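B-agarase (Agarivorans gilvus, PDB 5Z6P) is an agarase of glycoside hydrolase family 50 that probably cleaves the beta-galactosidic linkages of agarose. Local coordinates at residues Asn114-Gln119 with Ile185-Leu190; Thr172-Ala177 with Phe678-Leu683; Ile447-Asn452 with Asn493-Thr498. All coordinates share one frame; numbering follows the deposited sequence.

Three contacts in this chain differ in kind: strand pairing, a domain junction and helix-end packing. Interaction 1 is strand pairing inside the agarase CBM-like domain, joining strands 109-117 and 185-193. Interaction 2, its centre about 18 Å from that of interaction 1, carries strand 168-174 of the same domain onto a loop between strand 664-668 and helix 689-704. Interaction 3 packs strand 449-453 against the end of helix 478-495; its centre lies about 35 Å from that of interaction 2 and 48 Å from that of interaction 1. Along the chain, the segments of interactions 1 and 2 alternate, and interaction 3 falls entirely between 172-177 and 678-683. Interaction 2 joins the CBM-like domain to a loop some 500 residues later.

Interaction 1: residues Asn114-Gln119 with Ile185-Leu190; sequences NIFDHQ and ISKIEL
N114 and E189 meet twice, through their backbones and through their side chains. N114 ND2 gives a nearly straight hydrogen bond to E189 OE1 (3.2 Å), leaving in the plane of its own amide but arriving from above the carboxylate plane. The same OE1 lies beside the edge of the F116 ring, 4.0 Å from F116 CE1. K187 lies alongside, K187 CD 3.9 Å from F116 CD1, and its bend at chi3 (-76°) takes NZ over the ring face, too far for more than a weak cation-pi attraction. On the other face, I115 CG2 touches I185 CG2 at 3.9 Å and also meets I188 CG1.

Antiparallel backbone pairing sets these partners in place. F116 N bonds to K187 O (2.9 Å), and S186 N to F116 O (3.0 Å). Since S186 and K187 both stand across from F116, this is a classic beta bulge; it shifts the register by one residue, so that D117 pairs with I185 and their side chains diverge.

In the second shell, S124 bonds to N114 OD1 and S78 to E189 OE2, which probably helps to fix both polar ends. These serines belong to the flanking strands: 122-129 pairs with 109-117, and 76-81 with 185-193.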
ATOM      1  N   ASN A 114     -18.680  -3.011   4.195  1.00 21.98           N
ATOM      2  CA  ASN A 114     -18.298  -4.396   4.362  1.00 22.36           C
ATOM      3  C   ASN A 114     -19.548  -5.226   4.545  1.00 23.38           C
ATOM      4  O   ASN A 114     -20.323  -5.007   5.467  1.00 22.34           O
ATOM      5  CB  ASN A 114     -17.345  -4.555   5.549  1.00 19.35           C
ATOM      6  CG  ASN A 114     -16.139  -3.649   5.444  1.00 22.88           C
ATOM      7  OD1 ASN A 114     -15.615  -3.420   4.363  1.00 24.90           O
ATOM      8  ND2 ASN A 114     -15.698  -3.122   6.568  1.00 24.02           N
ATOM      9  N   ILE A 115     -19.753  -6.171   3.644  1.00 23.67           N
ATOM     10  CA  ILE A 115     -20.929  -7.021   3.685  1.00 22.44           C
ATOM     11  C   ILE A 115     -20.528  -8.460   4.014  1.00 27.39           C
ATOM     12  O   ILE A 115     -19.694  -9.054   3.332  1.00 27.60           O
ATOM     13  CB  ILE A 115     -21.672  -6.942   2.362  1.00 23.67           C
ATOM     14  CG1 ILE A 115     -21.911  -5.466   2.027  1.00 18.92           C
ATOM     15  CG2 ILE A 115     -22.954  -7.721   2.431  1.00 23.22           C
ATOM     16  CD1 ILE A 115     -22.498  -5.212   0.690  1.00 22.72           C
ATOM     17  N   PHE A 116     -21.110  -9.001   5.082  1.00 30.58           N
ATOM     18  CA  PHE A 116     -20.724 -10.301   5.624  1.00 26.43           C
ATOM     19  C   PHE A 116     -21.809 -11.339   5.395  1.00 31.23           C
ATOM     20  O   PHE A 116     -22.986 -11.041   5.554  1.00 32.93           O
ATOM     21  CB  PHE A 116     -20.444 -10.197   7.130  1.00 29.74           C
ATOM     22  CG  PHE A 116     -19.357  -9.226   7.493  1.00 24.01           C
ATOM     23  CD1 PHE A 116     -19.629  -7.875   7.616  1.00 25.92           C
ATOM     24  CD2 PHE A 116     -18.071  -9.667   7.730  1.00 26.89           C
ATOM     25  CE1 PHE A 116     -18.638  -6.977   7.953  1.00 24.39           C
ATOM     26  CE2 PHE A 116     -17.069  -8.771   8.070  1.00 27.16           C
ATOM     27  CZ  PHE A 116     -17.358  -7.425   8.183  1.00 26.87           C
ATOM     28  N   ASP A 117     -21.433 -12.562   5.035  1.00 33.49           N
ATOM     29  CA  ASP A 117     -22.437 -13.617   4.953  1.00 36.89           C
ATOM     30  C   ASP A 117     -22.372 -14.522   6.185  1.00 33.24           C
ATOM     31  O   ASP A 117     -21.479 -14.385   7.009  1.00 33.18           O
ATOM     32  CB  ASP A 117     -22.302 -14.424   3.645  1.00 37.24           C
ATOM     33  CG  ASP A 117     -21.065 -15.325   3.591  1.00 36.54           C
ATOM     34  OD1 ASP A 117     -20.344 -15.495   4.597  1.00 37.82           O
ATOM     35  OD2 ASP A 117     -20.824 -15.885   2.500  1.00 37.61           O
ATOM     36  N   HIS A 118     -23.330 -15.434   6.298  1.00 38.57           N
ATOM     37  CA  HIS A 118     -23.409 -16.348   7.434  1.00 40.72           C
ATOM     38  C   HIS A 118     -22.153 -17.187   7.624  1.00 41.77           C
ATOM     39  O   HIS A 118     -21.840 -17.588   8.735  1.00 45.81           O
ATOM     40  CB  HIS A 118     -24.612 -17.280   7.281  1.00 44.57           C
ATOM     41  CG  HIS A 118     -24.862 -18.139   8.481  1.00 58.30           C
ATOM     42  ND1 HIS A 118     -24.158 -19.299   8.727  1.00 63.52           N
ATOM     43  CD2 HIS A 118     -25.732 -18.003   9.511  1.00 57.44           C
ATOM     44  CE1 HIS A 118     -24.584 -19.840   9.854  1.00 59.28           C
ATOM     45  NE2 HIS A 118     -25.538 -19.074  10.350  1.00 57.25           N
ATOM     46  N   GLN A 119     -21.440 -17.464   6.539  1.00 43.62           N
ATOM     47  CA  GLN A 119     -20.232 -18.278   6.629  1.00 43.42           C
ATOM     48  C   GLN A 119     -19.120 -17.492   7.303  1.00 40.85           C
ATOM     49  O   GLN A 119     -18.265 -18.052   7.980  1.00 39.74           O
ATOM     50  CB  GLN A 119     -19.785 -18.747   5.241  1.00 45.48           C
ATOM     51  CG  GLN A 119     -20.807 -19.604   4.509  1.00 50.50           C
ATOM     52  CD  GLN A 119     -21.053 -20.941   5.187  1.00 62.01           C
ATOM     53  OE1 GLN A 119     -20.124 -21.586   5.680  1.00 59.74           O
ATOM     54  NE2 GLN A 119     -22.314 -21.364   5.213  1.00 62.40           N
ATOM     55  N   ILE A 185     -27.036 -13.480   4.060  1.00 34.71           N
ATOM     56  CA  ILE A 185     -26.315 -12.252   4.376  1.00 34.26           C
ATOM     57  C   ILE A 185     -26.683 -11.786   5.788  1.00 33.55           C
ATOM     58  O   ILE A 185     -27.846 -11.522   6.073  1.00 32.59           O
ATOM     59  CB  ILE A 185     -26.619 -11.165   3.335  1.00 34.48           C
ATOM     60  CG1 ILE A 185     -26.110 -11.630   1.962  1.00 35.38           C
ATOM     61  CG2 ILE A 185     -26.000  -9.842   3.746  1.00 26.89           C
ATOM     62  CD1 ILE A 185     -26.322 -10.659   0.848  1.00 31.55           C
ATOM     63  N   SER A 186     -25.689 -11.709   6.669  1.00 31.93           N
ATOM     64  CA  SER A 186     -25.946 -11.516   8.093  1.00 34.71           C
ATOM     65  C   SER A 186     -25.647 -10.112   8.642  1.00 34.05           C
ATOM     66  O   SER A 186     -26.136  -9.756   9.706  1.00 35.30           O
ATOM     67  CB  SER A 186     -25.146 -12.541   8.901  1.00 36.55           C
ATOM     68  OG  SER A 186     -23.757 -12.371   8.708  1.00 35.22           O
ATOM     69  N   LYS A 187     -24.857  -9.320   7.934  1.00 29.07           N
ATOM     70  CA  LYS A 187     -24.473  -8.011   8.445  1.00 27.93           C
ATOM     71  C   LYS A 187     -23.892  -7.108   7.364  1.00 28.85           C
ATOM     72  O   LYS A 187     -23.172  -7.568   6.488  1.00 28.60           O
ATOM     73  CB  LYS A 187     -23.450  -8.163   9.572  1.00 28.50           C
ATOM     74  CG  LYS A 187     -22.972  -6.845  10.158  1.00 33.33           C
ATOM     75  CD  LYS A 187     -21.641  -6.985  10.890  1.00 37.39           C
ATOM     76  CE  LYS A 187     -21.802  -7.632  12.249  1.00 39.82           C
ATOM     77  NZ  LYS A 187     -20.496  -7.662  12.974  1.00 44.82           N
ATOM     78  N   ILE A 188     -24.203  -5.819   7.438  1.00 23.10           N
ATOM     79  CA  ILE A 188     -23.509  -4.826   6.647  1.00 23.21           C
ATOM     80  C   ILE A 188     -22.852  -3.811   7.577  1.00 25.78           C
ATOM     81  O   ILE A 188     -23.474  -3.344   8.525  1.00 26.15           O
ATOM     82  CB  ILE A 188     -24.457  -4.124   5.672  1.00 22.66           C
ATOM     83  CG1 ILE A 188     -24.974  -5.135   4.643  1.00 23.62           C
ATOM     84  CG2 ILE A 188     -23.746  -2.983   4.979  1.00 23.35           C
ATOM     85  CD1 ILE A 188     -26.097  -4.634   3.781  1.00 22.71           C
ATOM     86  N   GLU A 189     -21.588  -3.491   7.324  1.00 22.89           N
ATOM     87  CA  GLU A 189     -20.896  -2.486   8.114  1.00 21.89           C
ATOM     88  C   GLU A 189     -20.442  -1.299   7.283  1.00 21.54           C
ATOM     89  O   GLU A 189     -19.703  -1.447   6.303  1.00 22.25           O
ATOM     90  CB  GLU A 189     -19.689  -3.090   8.823  1.00 23.44           C
ATOM     91  CG  GLU A 189     -18.845  -2.051   9.549  1.00 23.13           C
ATOM     92  CD  GLU A 189     -17.504  -2.586   9.977  1.00 22.36           C
ATOM     93  OE1 GLU A 189     -17.089  -3.626   9.431  1.00 25.02           O
ATOM     94  OE2 GLU A 189     -16.870  -1.977  10.859  1.00 24.96           O
ATOM     95  N   LEU A 190     -20.911  -0.122   7.677  1.00 20.77           N
ATOM     96  CA  LEU A 190     -20.444   1.146   7.124  1.00 17.54           C
ATOM     97  C   LEU A 190     -19.321   1.688   8.017  1.00 21.59           C
ATOM     98  O   LEU A 190     -19.572   2.151   9.115  1.00 23.42           O
ATOM     99  CB  LEU A 190     -21.584   2.161   7.021  1.00 17.03           C
ATOM    100  CG  LEU A 190     -22.977   1.698   6.566  1.00 21.13           C
ATOM    101  CD1 LEU A 190     -23.927   2.868   6.423  1.00 22.96           C
ATOM    102  CD2 LEU A 190     -22.958   0.889   5.280  1.00 24.50           C
TER

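Interaction 2: residues Thr172-Ala177 with Phe678-Leu683; sequences TWMWGA and FFHAGL
T172 and H680 form the close-packed heart of this contact. The methyl CG2 of T172, anti to the backbone N, sits over one face of the imidazole, 3.5 Å from T172 CG2 to the centroid of the H680 ring, a CH-pi contact offset toward the rim. The ring's rotation is set from within its own loop, where G682 N donates to H680 ND1 (2.9 Å) in the ring plane. M174 approaches the imidazole obliquely, with M174 SD 3.9 Å from H680 CE1. Bends at chi2 and chi3 then carry its methyl onward, bringing M174 CE to 3.6 Å from G682 O and 4.1 Å from L683 CD2.

M174 and W175 both face S124 of strand 122-129, a classic beta bulge where the chain turns a corner. Strand 168-174 of the CBM-like domain meets the loop that follows strand 664-668, a junction between distant parts of the chain.

Water-mediated links surround the T172/H680 stack: two molecules join T172 OG1 to F679 O and to A681 N, and a third spans W173 O and H680 NE2, in the imidazole plane. The fit is looser at exposed W175, which reaches L683 with only W175 CZ2 and L683 CD2, 4.4 Å apart.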
ATOM      1  N   THR A 172     -15.903   0.838  -5.099  1.00 21.59           N
ATOM      2  CA  THR A 172     -14.689   0.161  -5.546  1.00 20.93           C
ATOM      3  C   THR A 172     -14.409  -1.081  -4.723  1.00 20.40           C
ATOM      4  O   THR A 172     -14.277  -0.985  -3.508  1.00 21.35           O
ATOM      5  CB  THR A 172     -13.467   1.084  -5.438  1.00 20.47           C
ATOM      6  OG1 THR A 172     -13.682   2.267  -6.203  1.00 19.04           O
ATOM      7  CG2 THR A 172     -12.221   0.378  -5.929  1.00 17.89           C
ATOM      8  N   TRP A 173     -14.277  -2.237  -5.373  1.00 18.82           N
ATOM      9  CA  TRP A 173     -13.963  -3.455  -4.655  1.00 17.89           C
ATOM     10  C   TRP A 173     -12.545  -3.422  -4.066  1.00 20.59           C
ATOM     11  O   TRP A 173     -11.571  -3.196  -4.783  1.00 20.77           O
ATOM     12  CB  TRP A 173     -14.118  -4.672  -5.552  1.00 19.67           C
ATOM     13  CG  TRP A 173     -14.131  -5.900  -4.741  1.00 24.37           C
ATOM     14  CD1 TRP A 173     -15.160  -6.365  -3.986  1.00 25.00           C
ATOM     15  CD2 TRP A 173     -13.052  -6.805  -4.546  1.00 27.40           C
ATOM     16  NE1 TRP A 173     -14.798  -7.517  -3.350  1.00 24.98           N
ATOM     17  CE2 TRP A 173     -13.502  -7.811  -3.681  1.00 25.74           C
ATOM     18  CE3 TRP A 173     -11.746  -6.873  -5.034  1.00 33.97           C
ATOM     19  CZ2 TRP A 173     -12.708  -8.869  -3.292  1.00 32.43           C
ATOM     20  CZ3 TRP A 173     -10.948  -7.929  -4.643  1.00 36.65           C
ATOM     21  CH2 TRP A 173     -11.434  -8.914  -3.782  1.00 38.78           C
ATOM     22  N   MET A 174     -12.442  -3.667  -2.761  1.00 20.30           N
ATOM     23  CA  MET A 174     -11.186  -3.485  -2.025  1.00 19.36           C
ATOM     24  C   MET A 174     -10.587  -4.761  -1.438  1.00 23.42           C
ATOM     25  O   MET A 174      -9.410  -5.034  -1.635  1.00 28.20           O
ATOM     26  CB  MET A 174     -11.375  -2.495  -0.867  1.00 20.81           C
ATOM     27  CG  MET A 174     -11.810  -1.096  -1.262  1.00 20.87           C
ATOM     28  SD  MET A 174     -10.589  -0.282  -2.281  1.00 20.53           S
ATOM     29  CE  MET A 174      -9.304   0.141  -1.120  1.00 17.29           C
ATOM     30  N   TRP A 175     -11.385  -5.501  -0.672  1.00 23.46           N
ATOM     31  CA  TRP A 175     -10.892  -6.638   0.111  1.00 25.58           C
ATOM     32  C   TRP A 175     -11.932  -7.729   0.193  1.00 25.58           C
ATOM     33  O   TRP A 175     -13.111  -7.484  -0.019  1.00 20.89           O
ATOM     34  CB  TRP A 175     -10.525  -6.245   1.555  1.00 26.06           C
ATOM     35  CG  TRP A 175      -9.764  -4.975   1.736  1.00 29.11           C
ATOM     36  CD1 TRP A 175     -10.278  -3.751   2.048  1.00 28.88           C
ATOM     37  CD2 TRP A 175      -8.345  -4.804   1.660  1.00 35.04           C
ATOM     38  NE1 TRP A 175      -9.272  -2.821   2.146  1.00 27.09           N
ATOM     39  CE2 TRP A 175      -8.072  -3.443   1.915  1.00 34.35           C
ATOM     40  CE3 TRP A 175      -7.276  -5.669   1.404  1.00 38.90           C
ATOM     41  CZ2 TRP A 175      -6.780  -2.925   1.912  1.00 33.64           C
ATOM     42  CZ3 TRP A 175      -5.989  -5.152   1.404  1.00 39.47           C
ATOM     43  CH2 TRP A 175      -5.754  -3.791   1.658  1.00 34.05           C
ATOM     44  N   GLY A 176     -11.482  -8.927   0.554  1.00 31.38           N
ATOM     45  CA  GLY A 176     -12.372 -10.029   0.852  1.00 27.10           C
ATOM     46  C   GLY A 176     -12.694 -10.853  -0.375  1.00 29.92           C
ATOM     47  O   GLY A 176     -11.860 -11.028  -1.255  1.00 34.02           O
ATOM     48  N   ALA A 177     -13.915 -11.365  -0.421  1.00 27.83           N
ATOM     49  CA  ALA A 177     -14.356 -12.204  -1.514  1.00 31.75           C
ATOM     50  C   ALA A 177     -15.297 -11.424  -2.409  1.00 32.20           C
ATOM     51  O   ALA A 177     -16.169 -10.709  -1.926  1.00 30.89           O
ATOM     52  CB  ALA A 177     -15.036 -13.445  -0.987  1.00 29.79           C
ATOM     53  N   PHE A 678      -9.361   7.881 -13.789  1.00 20.60           N
ATOM     54  CA  PHE A 678      -8.981   6.551 -13.332  1.00 17.28           C
ATOM     55  C   PHE A 678     -10.213   5.767 -12.935  1.00 17.56           C
ATOM     56  O   PHE A 678     -11.268   6.339 -12.726  1.00 18.54           O
ATOM     57  CB  PHE A 678      -7.995   6.658 -12.143  1.00 16.98           C
ATOM     58  CG  PHE A 678      -6.580   6.840 -12.566  1.00 13.33           C
ATOM     59  CD1 PHE A 678      -6.176   8.011 -13.182  1.00 16.25           C
ATOM     60  CD2 PHE A 678      -5.655   5.825 -12.384  1.00 15.40           C
ATOM     61  CE1 PHE A 678      -4.877   8.170 -13.608  1.00 15.47           C
ATOM     62  CE2 PHE A 678      -4.357   5.964 -12.804  1.00 14.35           C
ATOM     63  CZ  PHE A 678      -3.955   7.141 -13.420  1.00 15.51           C
ATOM     64  N   PHE A 679     -10.082   4.456 -12.841  1.00 16.19           N
ATOM     65  CA  PHE A 679     -11.170   3.619 -12.384  1.00 15.92           C
ATOM     66  C   PHE A 679     -11.058   3.250 -10.902  1.00 15.49           C
ATOM     67  O   PHE A 679     -11.964   2.660 -10.344  1.00 21.16           O
ATOM     68  CB  PHE A 679     -11.242   2.339 -13.218  1.00 17.87           C
ATOM     69  CG  PHE A 679     -11.394   2.582 -14.695  1.00 22.05           C
ATOM     70  CD1 PHE A 679     -12.586   3.072 -15.211  1.00 25.38           C
ATOM     71  CD2 PHE A 679     -10.355   2.306 -15.569  1.00 22.18           C
ATOM     72  CE1 PHE A 679     -12.738   3.296 -16.578  1.00 31.98           C
ATOM     73  CE2 PHE A 679     -10.502   2.519 -16.943  1.00 25.66           C
ATOM     74  CZ  PHE A 679     -11.694   3.025 -17.442  1.00 26.91           C
ATOM     75  N   HIS A 680      -9.927   3.568 -10.290  1.00 16.02           N
ATOM     76  CA  HIS A 680      -9.614   3.170  -8.916  1.00 14.92           C
ATOM     77  C   HIS A 680      -8.821   4.311  -8.291  1.00 18.03           C
ATOM     78  O   HIS A 680      -7.823   4.712  -8.851  1.00 16.74           O
ATOM     79  CB  HIS A 680      -8.806   1.856  -8.912  1.00 17.09           C
ATOM     80  CG  HIS A 680      -8.808   1.120  -7.604  1.00 15.55           C
ATOM     81  ND1 HIS A 680      -8.480   1.712  -6.402  1.00 17.46           N
ATOM     82  CD2 HIS A 680      -9.066  -0.177  -7.323  1.00 14.53           C
ATOM     83  CE1 HIS A 680      -8.548   0.813  -5.439  1.00 17.98           C
ATOM     84  NE2 HIS A 680      -8.911  -0.340  -5.970  1.00 12.97           N
ATOM     85  N   ALA A 681      -9.274   4.858  -7.161  1.00 16.65           N
ATOM     86  CA  ALA A 681      -8.555   5.955  -6.507  1.00 16.17           C
ATOM     87  C   ALA A 681      -7.544   5.464  -5.457  1.00 19.00           C
ATOM     88  O   ALA A 681      -6.897   6.262  -4.787  1.00 22.01           O
ATOM     89  CB  ALA A 681      -9.530   6.926  -5.855  1.00 14.51           C
ATOM     90  N   GLY A 682      -7.416   4.156  -5.304  1.00 19.63           N
ATOM     91  CA  GLY A 682      -6.383   3.617  -4.440  1.00 18.63           C
ATOM     92  C   GLY A 682      -6.829   3.288  -3.024  1.00 18.41           C
ATOM     93  O   GLY A 682      -8.008   3.086  -2.757  1.00 19.39           O
ATOM     94  N   LEU A 683      -5.872   3.244  -2.106  1.00 18.50           N
ATOM     95  CA  LEU A 683      -6.128   2.695  -0.771  1.00 17.26           C
ATOM     96  C   LEU A 683      -6.761   3.728   0.170  1.00 16.45           C
ATOM     97  O   LEU A 683      -7.586   3.403   1.018  1.00 16.13           O
ATOM     98  CB  LEU A 683      -4.827   2.158  -0.192  1.00 14.81           C
ATOM     99  CG  LEU A 683      -4.205   1.014  -0.998  1.00 16.72           C
ATOM    100  CD1 LEU A 683      -2.874   0.568  -0.393  1.00 14.73           C
ATOM    101  CD2 LEU A 683      -5.168  -0.149  -1.079  1.00 18.53           C
TER
HETATM  102  O   HOH W   1     -11.835   4.313  -5.756  1.00 18.16           O
HETATM  103  O   HOH W   2     -13.860   1.791  -8.616  1.00 26.33           O
HETATM  104  O   HOH W   3      -8.991  -3.097  -4.971  1.00 30.06           O

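Interaction 3: residues Ile447-Asn452 with Asn493-Thr498; sequences IPFFAN and NEIKDT
A451 and I495 have the nearest CA atoms of the two segments, 7.6 Å apart, a spacing set by side chains and not by strand pairing. Residues 449-452 are extended, whereas 493-495 are the last three residues of helix 478-495. K496 leaves the helix with positive phi, and a type I' turn closed by T498 N bonding to I495 O (3.0 Å) swings T498 back toward the strand. Strand 449-453 runs parallel to strand 501-506, connected through a segment that includes helix 478-495, a beta-alpha-beta crossover.

The branch I495 CG2 meets A451 CB at 3.8 Å and, at the same distance, F449 CE2, lying at the edge of the phenyl ring in its plane. F449 extends to this spot because its CG lies between the backbone N and the carbonyl carbon (chi1 66°). T498 comes from the opposite direction, T498 CG2 3.7 Å from F449 CZ, so two methyls meet neighbouring parts of the ring's outer edge. Y442 stacks on the same ring.

A water accepts from N452 N and donates to E494 OE1. The helix end and its following turn thus pack on the strand through mostly apolar, weakly directional contact that fixes spacing by shape, with one water-mediated polar link between strand backbone and helix carboxylate.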
ATOM      1  N   ILE A 447      21.264  14.787  -4.507  1.00 22.06           N
ATOM      2  CA  ILE A 447      20.189  14.454  -3.579  1.00 20.48           C
ATOM      3  C   ILE A 447      20.392  13.061  -2.972  1.00 17.33           C
ATOM      4  O   ILE A 447      20.717  12.129  -3.689  1.00 19.91           O
ATOM      5  CB  ILE A 447      18.806  14.534  -4.287  1.00 19.30           C
ATOM      6  CG1 ILE A 447      17.675  14.272  -3.294  1.00 18.88           C
ATOM      7  CG2 ILE A 447      18.745  13.589  -5.500  1.00 18.07           C
ATOM      8  CD1 ILE A 447      16.310  14.748  -3.770  1.00 17.13           C
ATOM      9  N   PRO A 448      20.234  12.930  -1.636  1.00 18.45           N
ATOM     10  CA  PRO A 448      20.376  11.620  -0.985  1.00 17.08           C
ATOM     11  C   PRO A 448      19.338  10.617  -1.493  1.00 19.49           C
ATOM     12  O   PRO A 448      18.299  11.012  -2.018  1.00 17.00           O
ATOM     13  CB  PRO A 448      20.151  11.927   0.486  1.00 16.53           C
ATOM     14  CG  PRO A 448      20.459  13.409   0.625  1.00 18.53           C
ATOM     15  CD  PRO A 448      20.008  14.009  -0.660  1.00 17.67           C
ATOM     16  N   PHE A 449      19.626   9.332  -1.344  1.00 17.61           N
ATOM     17  CA  PHE A 449      18.709   8.300  -1.800  1.00 18.08           C
ATOM     18  C   PHE A 449      18.666   7.136  -0.797  1.00 17.71           C
ATOM     19  O   PHE A 449      19.543   7.017   0.049  1.00 17.33           O
ATOM     20  CB  PHE A 449      19.122   7.796  -3.183  1.00 15.61           C
ATOM     21  CG  PHE A 449      20.441   7.082  -3.187  1.00 18.48           C
ATOM     22  CD1 PHE A 449      21.625   7.781  -3.326  1.00 17.87           C
ATOM     23  CD2 PHE A 449      20.499   5.707  -3.042  1.00 15.31           C
ATOM     24  CE1 PHE A 449      22.840   7.120  -3.308  1.00 15.18           C
ATOM     25  CE2 PHE A 449      21.703   5.057  -3.012  1.00 13.56           C
ATOM     26  CZ  PHE A 449      22.875   5.760  -3.140  1.00 13.56           C
ATOM     27  N   PHE A 450      17.639   6.303  -0.897  1.00 15.18           N
ATOM     28  CA  PHE A 450      17.537   5.104  -0.086  1.00 15.17           C
ATOM     29  C   PHE A 450      17.783   3.879  -0.980  1.00 16.29           C
ATOM     30  O   PHE A 450      17.301   3.826  -2.095  1.00 17.02           O
ATOM     31  CB  PHE A 450      16.172   5.033   0.596  1.00 12.46           C
ATOM     32  CG  PHE A 450      16.010   5.997   1.756  1.00 16.56           C
ATOM     33  CD1 PHE A 450      15.902   7.369   1.552  1.00 15.24           C
ATOM     34  CD2 PHE A 450      15.955   5.522   3.055  1.00 13.43           C
ATOM     35  CE1 PHE A 450      15.754   8.235   2.636  1.00 15.45           C
ATOM     36  CE2 PHE A 450      15.803   6.386   4.144  1.00 14.15           C
ATOM     37  CZ  PHE A 450      15.699   7.741   3.935  1.00 11.04           C
ATOM     38  N   ALA A 451      18.563   2.918  -0.496  1.00 17.20           N
ATOM     39  CA  ALA A 451      18.869   1.703  -1.256  1.00 16.48           C
ATOM     40  C   ALA A 451      17.990   0.544  -0.775  1.00 14.70           C
ATOM     41  O   ALA A 451      17.436   0.596   0.322  1.00 14.83           O
ATOM     42  CB  ALA A 451      20.344   1.336  -1.123  1.00 13.57           C
ATOM     43  N   ASN A 452      17.861  -0.486  -1.603  1.00 16.21           N
ATOM     44  CA  ASN A 452      17.027  -1.637  -1.285  1.00 16.34           C
ATOM     45  C   ASN A 452      17.611  -2.927  -1.848  1.00 17.68           C
ATOM     46  O   ASN A 452      18.292  -2.914  -2.872  1.00 17.49           O
ATOM     47  CB  ASN A 452      15.630  -1.453  -1.838  1.00 16.38           C
ATOM     48  CG  ASN A 452      15.573  -1.693  -3.333  1.00 17.18           C
ATOM     49  OD1 ASN A 452      15.844  -0.790  -4.124  1.00 18.17           O
ATOM     50  ND2 ASN A 452      15.260  -2.918  -3.726  1.00 13.69           N
ATOM     51  N   ASN A 493      27.763  -3.102  -4.476  1.00 17.19           N
ATOM     52  CA  ASN A 493      28.172  -2.850  -5.847  1.00 19.43           C
ATOM     53  C   ASN A 493      27.371  -1.688  -6.472  1.00 23.38           C
ATOM     54  O   ASN A 493      27.875  -0.963  -7.325  1.00 21.07           O
ATOM     55  CB  ASN A 493      28.014  -4.119  -6.677  1.00 21.00           C
ATOM     56  CG  ASN A 493      28.792  -4.068  -7.971  1.00 33.55           C
ATOM     57  OD1 ASN A 493      29.868  -3.478  -8.035  1.00 44.25           O
ATOM     58  ND2 ASN A 493      28.261  -4.700  -9.007  1.00 37.19           N
ATOM     59  N   GLU A 494      26.135  -1.510  -6.025  1.00 17.70           N
ATOM     60  CA  GLU A 494      25.295  -0.437  -6.533  1.00 19.18           C
ATOM     61  C   GLU A 494      25.655   0.901  -5.902  1.00 18.54           C
ATOM     62  O   GLU A 494      25.765   1.898  -6.591  1.00 19.46           O
ATOM     63  CB  GLU A 494      23.812  -0.730  -6.278  1.00 17.13           C
ATOM     64  CG  GLU A 494      23.163  -1.693  -7.239  1.00 19.19           C
ATOM     65  CD  GLU A 494      21.828  -2.212  -6.707  1.00 24.98           C
ATOM     66  OE1 GLU A 494      21.438  -1.856  -5.576  1.00 25.10           O
ATOM     67  OE2 GLU A 494      21.171  -2.985  -7.409  1.00 26.66           O
ATOM     68  N   ILE A 495      25.830   0.934  -4.588  1.00 18.58           N
ATOM     69  CA  ILE A 495      25.941   2.226  -3.933  1.00 17.68           C
ATOM     70  C   ILE A 495      27.398   2.631  -3.776  1.00 19.71           C
ATOM     71  O   ILE A 495      27.697   3.781  -3.456  1.00 23.39           O
ATOM     72  CB  ILE A 495      25.215   2.246  -2.547  1.00 17.32           C
ATOM     73  CG1 ILE A 495      25.946   1.399  -1.500  1.00 15.21           C
ATOM     74  CG2 ILE A 495      23.724   1.874  -2.701  1.00 13.43           C
ATOM     75  CD1 ILE A 495      25.664   1.832  -0.078  1.00 15.73           C
ATOM     76  N   LYS A 496      28.302   1.683  -4.017  1.00 23.38           N
ATOM     77  CA  LYS A 496      29.737   1.942  -3.951  1.00 20.62           C
ATOM     78  C   LYS A 496      30.142   2.759  -2.716  1.00 24.42           C
ATOM     79  O   LYS A 496      30.896   3.722  -2.832  1.00 27.46           O
ATOM     80  CB  LYS A 496      30.183   2.656  -5.230  1.00 22.30           C
ATOM     81  CG  LYS A 496      29.916   1.835  -6.490  1.00 28.68           C
ATOM     82  CD  LYS A 496      30.350   2.537  -7.772  1.00 38.14           C
ATOM     83  CE  LYS A 496      30.062   1.677  -9.012  1.00 35.63           C
ATOM     84  NZ  LYS A 496      28.606   1.350  -9.138  1.00 36.38           N
ATOM     85  N   ASP A 497      29.598   2.388  -1.557  1.00 20.86           N
ATOM     86  CA  ASP A 497      29.913   3.016  -0.271  1.00 18.37           C
ATOM     87  C   ASP A 497      29.608   4.530  -0.143  1.00 22.26           C
ATOM     88  O   ASP A 497      30.098   5.171   0.791  1.00 20.64           O
ATOM     89  CB  ASP A 497      31.401   2.785   0.064  1.00 25.10           C
ATOM     90  CG  ASP A 497      31.745   1.303   0.262  1.00 27.50           C
ATOM     91  OD1 ASP A 497      31.054   0.444  -0.303  1.00 29.95           O
ATOM     92  OD2 ASP A 497      32.708   0.994   0.989  1.00 40.68           O
ATOM     93  N   THR A 498      28.798   5.097  -1.042  1.00 21.22           N
ATOM     94  CA  THR A 498      28.594   6.553  -1.050  1.00 20.05           C
ATOM     95  C   THR A 498      27.838   7.068   0.183  1.00 24.03           C
ATOM     96  O   THR A 498      26.858   6.485   0.617  1.00 19.92           O
ATOM     97  CB  THR A 498      27.847   7.042  -2.341  1.00 21.03           C
ATOM     98  OG1 THR A 498      27.823   8.476  -2.361  1.00 22.36           O
ATOM     99  CG2 THR A 498      26.420   6.528  -2.413  1.00 16.97           C
TER
HETATM  100  O   HOH W   4      19.713  -0.676  -4.223  1.00 19.12           O